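Local coordinates for uncharacterized protein (Pseudomonas aeruginosa, PDB 4O8B) that regulates transcription as a Cro/C1-type helix-turn-helix protein, controlling bacterial motility and biofilm formation through the small RNA rsmZ, probably by binding promoter DNA, at residues 5-8 with 9-13; 59-62 with 63-67; 90-93 with 94-98. One frame throughout, in Å; residues are numbered along the deposited sequence.

Contact 1: 5-8 with 9-13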
ATOM      1  N   ARG A   5       2.641   9.999  -4.708  1.00 21.74           N
ATOM      2  CA  ARG A   5       2.845   8.654  -5.253  1.00 21.31           C
ATOM      3  C   ARG A   5       2.197   8.524  -6.625  1.00 20.83           C
ATOM      4  O   ARG A   5       2.756   7.906  -7.528  1.00 19.50           O
ATOM      5  CB  ARG A   5       2.250   7.614  -4.304  1.00 21.33           C
ATOM      6  CG  ARG A   5       2.785   7.702  -2.878  1.00 19.63           C
ATOM      7  CD  ARG A   5       4.222   7.217  -2.785  1.00 19.36           C
ATOM      8  NE  ARG A   5       4.792   7.476  -1.463  1.00 21.24           N
ATOM      9  CZ  ARG A   5       5.749   8.372  -1.224  1.00 20.82           C
ATOM     10  NH1 ARG A   5       6.240   9.104  -2.216  1.00 20.50           N
ATOM     11  NH2 ARG A   5       6.187   8.553   0.014  1.00 20.45           N
ATOM     12  N   LEU A   6       1.014   9.111  -6.777  1.00 21.67           N
ATOM     13  CA  LEU A   6       0.299   9.062  -8.046  1.00 22.90           C
ATOM     14  C   LEU A   6       1.055   9.862  -9.103  1.00 22.53           C
ATOM     15  O   LEU A   6       1.180   9.438 -10.247  1.00 21.71           O
ATOM     16  CB  LEU A   6      -1.115   9.624  -7.878  1.00 23.06           C
ATOM     17  CG  LEU A   6      -1.997   9.673  -9.134  1.00 25.45           C
ATOM     18  CD1 LEU A   6      -2.362   8.260  -9.577  1.00 27.49           C
ATOM     19  CD2 LEU A   6      -3.250  10.473  -8.830  1.00 25.79           C
ATOM     20  N   LYS A   7       1.567  11.025  -8.709  1.00 24.18           N
ATOM     21  CA  LYS A   7       2.315  11.879  -9.618  1.00 24.87           C
ATOM     22  C   LYS A   7       3.652  11.226  -9.950  1.00 24.64           C
ATOM     23  O   LYS A   7       4.069  11.189 -11.115  1.00 25.49           O
ATOM     24  CB  LYS A   7       2.558  13.255  -8.983  1.00 25.44           C
ATOM     25  CG  LYS A   7       3.043  14.315  -9.970  1.00 28.26           C
ATOM     26  CD  LYS A   7       3.348  15.637  -9.272  1.00 30.38           C
ATOM     27  CE  LYS A   7       2.097  16.268  -8.671  1.00 30.84           C
ATOM     28  NZ  LYS A   7       1.121  16.694  -9.720  1.00 29.89           N
ATOM     29  N   ALA A   8       4.321  10.709  -8.923  1.00 23.09           N
ATOM     30  CA  ALA A   8       5.614  10.053  -9.092  1.00 21.24           C
ATOM     31  C   ALA A   8       5.487   8.830  -9.989  1.00 20.85           C
ATOM     32  O   ALA A   8       6.399   8.510 -10.748  1.00 21.45           O
ATOM     33  CB  ALA A   8       6.169   9.652  -7.734  1.00 19.57           C
ATOM     34  N   ALA A   9       4.345   8.144  -9.896  1.00 20.32           N
ATOM     35  CA  ALA A   9       4.102   6.950 -10.690  1.00 19.06           C
ATOM     36  C   ALA A   9       3.746   7.306 -12.128  1.00 19.92           C
ATOM     37  O   ALA A   9       3.963   6.505 -13.042  1.00 18.94           O
ATOM     38  CB  ALA A   9       2.985   6.134 -10.061  1.00 17.79           C
ATOM     39  N   ARG A  10       3.195   8.504 -12.334  1.00 20.65           N
ATOM     40  CA  ARG A  10       2.824   8.953 -13.664  1.00 21.96           C
ATOM     41  C   ARG A  10       4.039   9.469 -14.414  1.00 23.22           C
ATOM     42  O   ARG A  10       4.114   9.364 -15.643  1.00 25.37           O
ATOM     43  CB  ARG A  10       1.750  10.041 -13.576  1.00 21.74           C
ATOM     44  CG  ARG A  10       1.500  10.765 -14.891  1.00 22.48           C
ATOM     45  CD  ARG A  10       0.261  11.647 -14.825  1.00 24.34           C
ATOM     46  NE  ARG A  10       0.453  12.841 -13.999  1.00 25.39           N
ATOM     47  CZ  ARG A  10       1.306  13.824 -14.292  1.00 25.36           C
ATOM     48  NH1 ARG A  10       2.057  13.761 -15.387  1.00 24.28           N
ATOM     49  NH2 ARG A  10       1.403  14.874 -13.486  1.00 23.67           N
ATOM     50  N   ILE A  11       4.987  10.034 -13.679  1.00 23.57           N
ATOM     51  CA  ILE A  11       6.207  10.558 -14.279  1.00 24.35           C
ATOM     52  C   ILE A  11       7.127   9.412 -14.682  1.00 24.65           C
ATOM     53  O   ILE A  11       7.749   9.444 -15.742  1.00 24.23           O
ATOM     54  CB  ILE A  11       6.968  11.489 -13.304  1.00 24.51           C
ATOM     55  CG1 ILE A  11       6.162  12.766 -13.065  1.00 24.90           C
ATOM     56  CG2 ILE A  11       8.341  11.821 -13.867  1.00 23.58           C
ATOM     57  CD1 ILE A  11       6.809  13.719 -12.077  1.00 26.87           C
ATOM     58  N   ARG A  12       7.210   8.394 -13.823  1.00 25.46           N
ATOM     59  CA  ARG A  12       8.056   7.239 -14.098  1.00 24.93           C
ATOM     60  C   ARG A  12       7.563   6.490 -15.328  1.00 24.79           C
ATOM     61  O   ARG A  12       8.358   5.962 -16.101  1.00 26.43           O
ATOM     62  CB  ARG A  12       8.072   6.297 -12.891  1.00 25.51           C
ATOM     63  CG  ARG A  12       8.865   5.009 -13.124  1.00 27.00           C
ATOM     64  CD  ARG A  12       8.698   4.025 -11.979  1.00 29.48           C
ATOM     65  NE  ARG A  12       9.428   4.424 -10.770  1.00 32.05           N
ATOM     66  CZ  ARG A  12      10.749   4.335 -10.625  1.00 30.98           C
ATOM     67  NH1 ARG A  12      11.498   3.858 -11.612  1.00 32.16           N
ATOM     68  NH2 ARG A  12      11.319   4.717  -9.495  1.00 30.30           N
ATOM     69  N   ALA A  13       6.249   6.448 -15.508  1.00 25.84           N
ATOM     70  CA  ALA A  13       5.650   5.759 -16.646  1.00 26.86           C
ATOM     71  C   ALA A  13       5.686   6.627 -17.904  1.00 27.44           C
ATOM     72  O   ALA A  13       5.502   6.130 -19.015  1.00 27.68           O
ATOM     73  CB  ALA A  13       4.212   5.374 -16.324  1.00 25.97           C
TER
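In helix 3-13, the first helix of the Cro/C1-type helix-turn-helix domain, Lys7 and Arg10 run side by side and point the same way. The methylene CG of Lys7 lies 3.9 Å from NH2 of Arg10 and meets that guanidinium obliquely. Both chains leave the backbone alike, CG opposite the main-chain nitrogen (chi1 -167° in Lys7 and 168° in Arg10), and later bends bring their charged ends together, with Lys7 NZ 4.2 Å from Arg10 NH2. The carboxylate of Glu39 on helix 28-39 salt-bridges both, Arg10 NE through OE1 and Lys7 NZ through OE2, which probably offsets the closeness of the two cations. Arg10 NH1 also bonds to the backbone oxygen of Tyr15, which should further fix the rotation of its guanidinium.

Behind these side chains the backbone bonds run mostly from each N-H to the oxygen four residues earlier. Ala9 N donates to Arg5 O at 2.9 Å, Ile11 N to Lys7 O at 3.0 Å and Arg12 N to Ala8 O at 3.2 Å. Arg10 N is the exception, divided between Leu6 O and Lys7 O by two weak bonds. The oxygen of Lys7 is also covered by Ile11, whose CG1 comes to 3.3 Å from it.

The helix turns its apolar side inward: Leu6 rests on Leu53 and Leu57 of helix 47-57, and Ala9 on Leu57. Tyr63, in the loop between helix 47-57 and helix 69-79, packs on Ala8 and Ala9, Arg12 reaches Glu73 and Leu76 of helix 69-79, and the Lys7-Arg10 pair faces helix 28-39.

Contact 2: 59-62 with 63-67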
ATOM      1  N   VAL A  59       2.314  -0.070 -11.342  1.00 22.76           N
ATOM      2  CA  VAL A  59       2.870  -0.054  -9.994  1.00 20.69           C
ATOM      3  C   VAL A  59       1.889  -0.682  -9.020  1.00 20.97           C
ATOM      4  O   VAL A  59       0.670  -0.603  -9.212  1.00 22.63           O
ATOM      5  CB  VAL A  59       3.191   1.383  -9.517  1.00 20.06           C
ATOM      6  CG1 VAL A  59       4.417   1.906 -10.237  1.00 19.04           C
ATOM      7  CG2 VAL A  59       1.992   2.290  -9.778  1.00 19.99           C
ATOM      8  N   PRO A  60       2.399  -1.329  -7.959  1.00 19.34           N
ATOM      9  CA  PRO A  60       1.531  -1.960  -6.958  1.00 17.68           C
ATOM     10  C   PRO A  60       0.597  -0.934  -6.327  1.00 16.22           C
ATOM     11  O   PRO A  60       1.020   0.167  -5.985  1.00 15.36           O
ATOM     12  CB  PRO A  60       2.528  -2.526  -5.952  1.00 17.33           C
ATOM     13  CG  PRO A  60       3.715  -2.835  -6.798  1.00 17.95           C
ATOM     14  CD  PRO A  60       3.813  -1.610  -7.672  1.00 18.39           C
ATOM     15  N   MET A  61      -0.667  -1.303  -6.182  1.00 15.93           N
ATOM     16  CA  MET A  61      -1.647  -0.408  -5.578  1.00 18.27           C
ATOM     17  C   MET A  61      -1.127   0.108  -4.245  1.00 18.40           C
ATOM     18  O   MET A  61      -1.351   1.267  -3.884  1.00 17.46           O
ATOM     19  CB  MET A  61      -2.974  -1.143  -5.364  1.00 20.65           C
ATOM     20  CG  MET A  61      -3.901  -0.454  -4.376  1.00 23.63           C
ATOM     21  SD  MET A  61      -5.411  -1.382  -4.078  1.00 28.43           S
ATOM     22  CE  MET A  61      -6.437  -0.795  -5.404  1.00 27.68           C
ATOM     23  N   ALA A  62      -0.426  -0.763  -3.518  1.00 18.23           N
ATOM     24  CA  ALA A  62       0.126  -0.408  -2.219  1.00 20.36           C
ATOM     25  C   ALA A  62       1.022   0.828  -2.297  1.00 20.35           C
ATOM     26  O   ALA A  62       0.995   1.675  -1.407  1.00 20.84           O
ATOM     27  CB  ALA A  62       0.915  -1.586  -1.655  1.00 21.22           C
ATOM     28  N   TYR A  63       1.813   0.918  -3.363  1.00 19.72           N
ATOM     29  CA  TYR A  63       2.711   2.046  -3.551  1.00 20.16           C
ATOM     30  C   TYR A  63       1.958   3.373  -3.471  1.00 19.84           C
ATOM     31  O   TYR A  63       2.396   4.309  -2.795  1.00 17.32           O
ATOM     32  CB  TYR A  63       3.412   1.947  -4.906  1.00 21.57           C
ATOM     33  CG  TYR A  63       4.260   3.151  -5.244  1.00 23.04           C
ATOM     34  CD1 TYR A  63       5.413   3.441  -4.517  1.00 23.83           C
ATOM     35  CD2 TYR A  63       3.874   4.042  -6.251  1.00 23.89           C
ATOM     36  CE1 TYR A  63       6.190   4.567  -4.811  1.00 23.91           C
ATOM     37  CE2 TYR A  63       4.639   5.167  -6.554  1.00 22.71           C
ATOM     38  CZ  TYR A  63       5.783   5.432  -5.815  1.00 22.95           C
ATOM     39  OH  TYR A  63       6.537   6.544  -6.099  1.00 25.32           O
ATOM     40  N   LEU A  64       0.833   3.442  -4.173  1.00 19.19           N
ATOM     41  CA  LEU A  64       0.013   4.654  -4.200  1.00 19.20           C
ATOM     42  C   LEU A  64      -0.584   4.976  -2.834  1.00 18.60           C
ATOM     43  O   LEU A  64      -1.148   6.051  -2.630  1.00 18.00           O
ATOM     44  CB  LEU A  64      -1.099   4.491  -5.233  1.00 19.38           C
ATOM     45  CG  LEU A  64      -0.609   4.198  -6.659  1.00 18.15           C
ATOM     46  CD1 LEU A  64      -1.766   3.732  -7.526  1.00 19.34           C
ATOM     47  CD2 LEU A  64       0.037   5.443  -7.241  1.00 19.14           C
ATOM     48  N   TYR A  65      -0.442   4.043  -1.898  1.00 19.00           N
ATOM     49  CA  TYR A  65      -0.957   4.216  -0.538  1.00 19.91           C
ATOM     50  C   TYR A  65       0.158   4.031   0.486  1.00 21.15           C
ATOM     51  O   TYR A  65      -0.099   3.665   1.633  1.00 20.89           O
ATOM     52  CB  TYR A  65      -2.076   3.208  -0.263  1.00 20.85           C
ATOM     53  CG  TYR A  65      -3.401   3.553  -0.900  1.00 21.49           C
ATOM     54  CD1 TYR A  65      -4.248   4.508  -0.328  1.00 21.17           C
ATOM     55  CD2 TYR A  65      -3.808   2.937  -2.086  1.00 21.63           C
ATOM     56  CE1 TYR A  65      -5.472   4.825  -0.909  1.00 21.77           C
ATOM     57  CE2 TYR A  65      -5.034   3.254  -2.679  1.00 21.83           C
ATOM     58  CZ  TYR A  65      -5.854   4.200  -2.088  1.00 21.04           C
ATOM     59  OH  TYR A  65      -7.060   4.512  -2.675  1.00 22.03           O
ATOM     60  N   CYS A  66       1.393   4.284   0.068  1.00 22.67           N
ATOM     61  CA  CYS A  66       2.553   4.145   0.947  1.00 23.59           C
ATOM     62  C   CYS A  66       3.133   5.502   1.333  1.00 23.45           C
ATOM     63  O   CYS A  66       3.989   6.039   0.635  1.00 24.33           O
ATOM     64  CB  CYS A  66       3.625   3.299   0.261  1.00 23.80           C
ATOM     65  SG  CYS A  66       5.207   3.287   1.125  1.00 23.94           S
ATOM     66  N   PRO A  67       2.676   6.073   2.452  1.00 24.19           N
ATOM     67  CA  PRO A  67       3.170   7.379   2.909  1.00 24.79           C
ATOM     68  C   PRO A  67       4.647   7.378   3.313  1.00 24.80           C
ATOM     69  O   PRO A  67       5.319   8.403   3.209  1.00 22.93           O
ATOM     70  CB  PRO A  67       2.240   7.719   4.072  1.00 23.77           C
ATOM     71  CG  PRO A  67       1.902   6.373   4.625  1.00 25.22           C
ATOM     72  CD  PRO A  67       1.641   5.563   3.374  1.00 24.37           C
TER
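Tyr63 N donates to Pro60 O at 2.8 Å, and Tyr65 N to Ala62 O, also at 2.8 Å. Each bond joins residues three apart in sequence, and together they coil the loop that leads from helix 47-57 to helix 69-79; residues 59-62 of this loop belong to the Cro/C1-type helix-turn-helix domain. In both bonds the donor sits well above the carbonyl plane, 53° out of it in the first and 60° in the second, so neither uses a lone pair of the oxygen. Cys66 N continues the series with a bond back to Tyr63 O at 3.0 Å.

The apolar contacts fall into two groups. Val59 CB lies 4.3 Å from CD2 of Tyr63, obliquely to that ring, while the CG2 branch of Val59 reaches CG of Leu64 at 4.5 Å, a looser touch. The second group is Met61 with Tyr65, whose side chains slant across one another, Met61 CG being 4.1 Å from Tyr65 CD2. Tyr65 CG stands opposite its own carbonyl carbon (chi1 -76°), which sets the ring beside the backbone N and brings its CD2 edge to Met61.

One polar-aromatic approach accompanies them. Met61 O lies near the plane of the Tyr65 ring, at its edge, 3.5 Å from CD2, so the carbonyl meets the rim and not the pi face.

Beyond the loop, the Tyr65 ring stacks with Tyr65 of the second subunit; Ala62 packs on Cys66 of the second subunit, and Cys66 on Ala62 of the second subunit. The chemistry is thus divided: backbone bonds set the coil, Val59 packs on Ala9 of helix 3-13, Tyr63 on helices 3-13 and 69-79, and Tyr65, bonded through OH to Ser50 OG of helix 47-57 and touched by Met61, is probably steadied for the ring stack across the dimer.

Contact 3: 90-93 with 94-98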
ATOM      1  N   THR A  90      13.252 -12.935  -0.502  1.00 30.28           N
ATOM      2  CA  THR A  90      12.562 -13.540   0.631  1.00 32.57           C
ATOM      3  C   THR A  90      13.506 -14.383   1.474  1.00 32.80           C
ATOM      4  O   THR A  90      13.465 -14.334   2.707  1.00 33.08           O
ATOM      5  CB  THR A  90      11.381 -14.422   0.171  1.00 33.63           C
ATOM      6  OG1 THR A  90      11.799 -15.241  -0.930  1.00 36.51           O
ATOM      7  CG2 THR A  90      10.202 -13.566  -0.250  1.00 34.07           C
ATOM      8  N   ARG A  91      14.361 -15.149   0.811  1.00 33.59           N
ATOM      9  CA  ARG A  91      15.319 -16.003   1.510  1.00 33.85           C
ATOM     10  C   ARG A  91      16.224 -15.168   2.414  1.00 31.22           C
ATOM     11  O   ARG A  91      16.507 -15.553   3.546  1.00 31.12           O
ATOM     12  CB  ARG A  91      16.186 -16.771   0.504  1.00 37.39           C
ATOM     13  CG  ARG A  91      17.169 -17.724   1.165  1.00 41.55           C
ATOM     14  CD  ARG A  91      18.532 -17.667   0.498  1.00 46.09           C
ATOM     15  NE  ARG A  91      18.675 -18.644  -0.568  1.00 50.07           N
ATOM     16  CZ  ARG A  91      19.675 -18.646  -1.452  1.00 52.70           C
ATOM     17  NH1 ARG A  91      20.612 -17.712  -1.400  1.00 54.14           N
ATOM     18  NH2 ARG A  91      19.745 -19.600  -2.376  1.00 52.95           N
ATOM     19  N   PHE A  92      16.671 -14.026   1.903  1.00 28.96           N
ATOM     20  CA  PHE A  92      17.545 -13.143   2.662  1.00 27.97           C
ATOM     21  C   PHE A  92      16.792 -12.481   3.808  1.00 27.21           C
ATOM     22  O   PHE A  92      17.290 -12.417   4.934  1.00 27.80           O
ATOM     23  CB  PHE A  92      18.130 -12.067   1.742  1.00 28.26           C
ATOM     24  CG  PHE A  92      19.146 -11.187   2.409  1.00 28.68           C
ATOM     25  CD1 PHE A  92      20.332 -11.723   2.904  1.00 29.31           C
ATOM     26  CD2 PHE A  92      18.917  -9.823   2.544  1.00 28.61           C
ATOM     27  CE1 PHE A  92      21.283 -10.905   3.522  1.00 30.18           C
ATOM     28  CE2 PHE A  92      19.858  -8.998   3.160  1.00 29.62           C
ATOM     29  CZ  PHE A  92      21.044  -9.541   3.651  1.00 29.17           C
ATOM     30  N   ILE A  93      15.590 -11.986   3.519  1.00 25.09           N
ATOM     31  CA  ILE A  93      14.776 -11.323   4.535  1.00 23.97           C
ATOM     32  C   ILE A  93      14.461 -12.278   5.685  1.00 24.20           C
ATOM     33  O   ILE A  93      14.597 -11.917   6.856  1.00 20.88           O
ATOM     34  CB  ILE A  93      13.454 -10.805   3.940  1.00 22.98           C
ATOM     35  CG1 ILE A  93      13.751  -9.849   2.781  1.00 23.20           C
ATOM     36  CG2 ILE A  93      12.646 -10.081   5.013  1.00 23.47           C
ATOM     37  CD1 ILE A  93      12.523  -9.399   2.016  1.00 22.97           C
ATOM     38  N   GLU A  94      14.042 -13.500   5.348  1.00 25.86           N
ATOM     39  CA  GLU A  94      13.734 -14.497   6.358  1.00 27.66           C
ATOM     40  C   GLU A  94      14.927 -14.732   7.268  1.00 27.96           C
ATOM     41  O   GLU A  94      14.786 -14.831   8.489  1.00 29.10           O
ATOM     42  CB  GLU A  94      13.321 -15.823   5.713  1.00 30.25           C
ATOM     43  CG  GLU A  94      11.844 -15.928   5.367  1.00 33.77           C
ATOM     44  CD  GLU A  94      10.944 -15.506   6.513  1.00 36.16           C
ATOM     45  OE1 GLU A  94      11.113 -16.027   7.634  1.00 38.52           O
ATOM     46  OE2 GLU A  94      10.068 -14.638   6.293  1.00 37.38           O
ATOM     47  N   GLN A  95      16.112 -14.815   6.670  1.00 27.78           N
ATOM     48  CA  GLN A  95      17.338 -15.038   7.429  1.00 28.44           C
ATOM     49  C   GLN A  95      17.549 -13.916   8.435  1.00 28.59           C
ATOM     50  O   GLN A  95      17.955 -14.157   9.572  1.00 28.92           O
ATOM     51  CB  GLN A  95      18.537 -15.115   6.483  1.00 27.45           C
ATOM     52  CG  GLN A  95      19.781 -15.710   7.121  1.00 30.04           C
ATOM     53  CD  GLN A  95      20.956 -15.782   6.154  1.00 29.42           C
ATOM     54  OE1 GLN A  95      20.868 -16.410   5.101  1.00 31.31           O
ATOM     55  NE2 GLN A  95      22.055 -15.135   6.512  1.00 27.81           N
ATOM     56  N   LEU A  96      17.276 -12.685   8.007  1.00 29.44           N
ATOM     57  CA  LEU A  96      17.440 -11.522   8.880  1.00 30.58           C
ATOM     58  C   LEU A  96      16.400 -11.528   9.991  1.00 30.75           C
ATOM     59  O   LEU A  96      16.735 -11.354  11.159  1.00 30.64           O
ATOM     60  CB  LEU A  96      17.333 -10.235   8.064  1.00 32.54           C
ATOM     61  CG  LEU A  96      18.371 -10.055   6.944  1.00 34.45           C
ATOM     62  CD1 LEU A  96      18.136  -8.719   6.258  1.00 34.13           C
ATOM     63  CD2 LEU A  96      19.782 -10.118   7.516  1.00 34.03           C
ATOM     64  N   LEU A  97      15.129 -11.726   9.622  1.00 31.79           N
ATOM     65  CA  LEU A  97      14.062 -11.765  10.615  1.00 33.73           C
ATOM     66  C   LEU A  97      14.367 -12.847  11.640  1.00 35.56           C
ATOM     67  O   LEU A  97      13.885 -12.801  12.769  1.00 36.16           O
ATOM     68  CB  LEU A  97      12.715 -12.090   9.952  1.00 32.46           C
ATOM     69  CG  LEU A  97      12.050 -11.047   9.047  1.00 32.75           C
ATOM     70  CD1 LEU A  97      10.789 -11.645   8.463  1.00 30.58           C
ATOM     71  CD2 LEU A  97      11.726  -9.781   9.835  1.00 31.85           C
ATOM     72  N   ALA A  98      15.175 -13.830  11.228  1.00 37.02           N
ATOM     73  CA  ALA A  98      15.554 -14.936  12.101  1.00 38.19           C
ATOM     74  C   ALA A  98      16.706 -14.556  13.037  1.00 38.93           C
ATOM     75  O   ALA A  98      16.816 -15.114  14.127  1.00 38.87           O
ATOM     76  CB  ALA A  98      15.914 -16.153  11.274  1.00 38.37           C
TER
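One face of the Phe92 ring is covered by Leu96, a turn further along helix 83-99. Leu96 CG stands 4.3 Å from the ring centroid and 14° off the ring normal, a CH-pi contact displaced somewhat toward the rim. Its CD1 methyl makes the closest side-chain approach, 3.6 Å from CE2 of Phe92, while CD2 reaches CZ at 4.1 Å. Phe92 carries CG opposite its backbone nitrogen (chi1 -174°), bringing the ring along the helix to where Leu96 can cross it at a slant. The ring also meets Phe92 of the second subunit, the two planes inclined by about 35°.

Beside this pair, Ile93 and Leu97 lie parallel in direction, with Ile93 CG2 4.2 Å from Leu97 CG. Underneath runs clean alpha-helical bonding: Leu97 N donates to Ile93 O at 2.8 Å, almost straight, and Glu94 N donates to Thr90 O, likewise at 2.8 Å.

The centre of the contact lies about 25 Å from the centre of the chain, and much of its surroundings come from the partner. Thr90 rests on Leu74, Ile93 on Leu89 and Leu97 on Leu81 of the second subunit, whose Lys77 forms a salt bridge with Glu94 OE2. Across the dimer, helix 83-99 thus packs on helices 69-79 and 83-99 of the second subunit and on Leu81 between them.

Contacts 1 and 2 belong to one compact unit, their centres 11 Å apart. Arg5 joins them: its NE lies 2.7 Å from Cys66 O, a probable hydrogen bond, and its CG packs on Tyr63 O at 3.4 Å. Tyr63 OH adds a further contact, 3.5 Å from Ala8 CB. Contact 3 stands well apart, its centre 30 Å from that of contact 1 and 23 Å from that of contact 2, with nearest atoms about 18 and 14 Å away. Contacts 2 and 3 nonetheless both meet the second subunit, so both take part in the dimer, whereas contact 1 touches no other chain of the assembly.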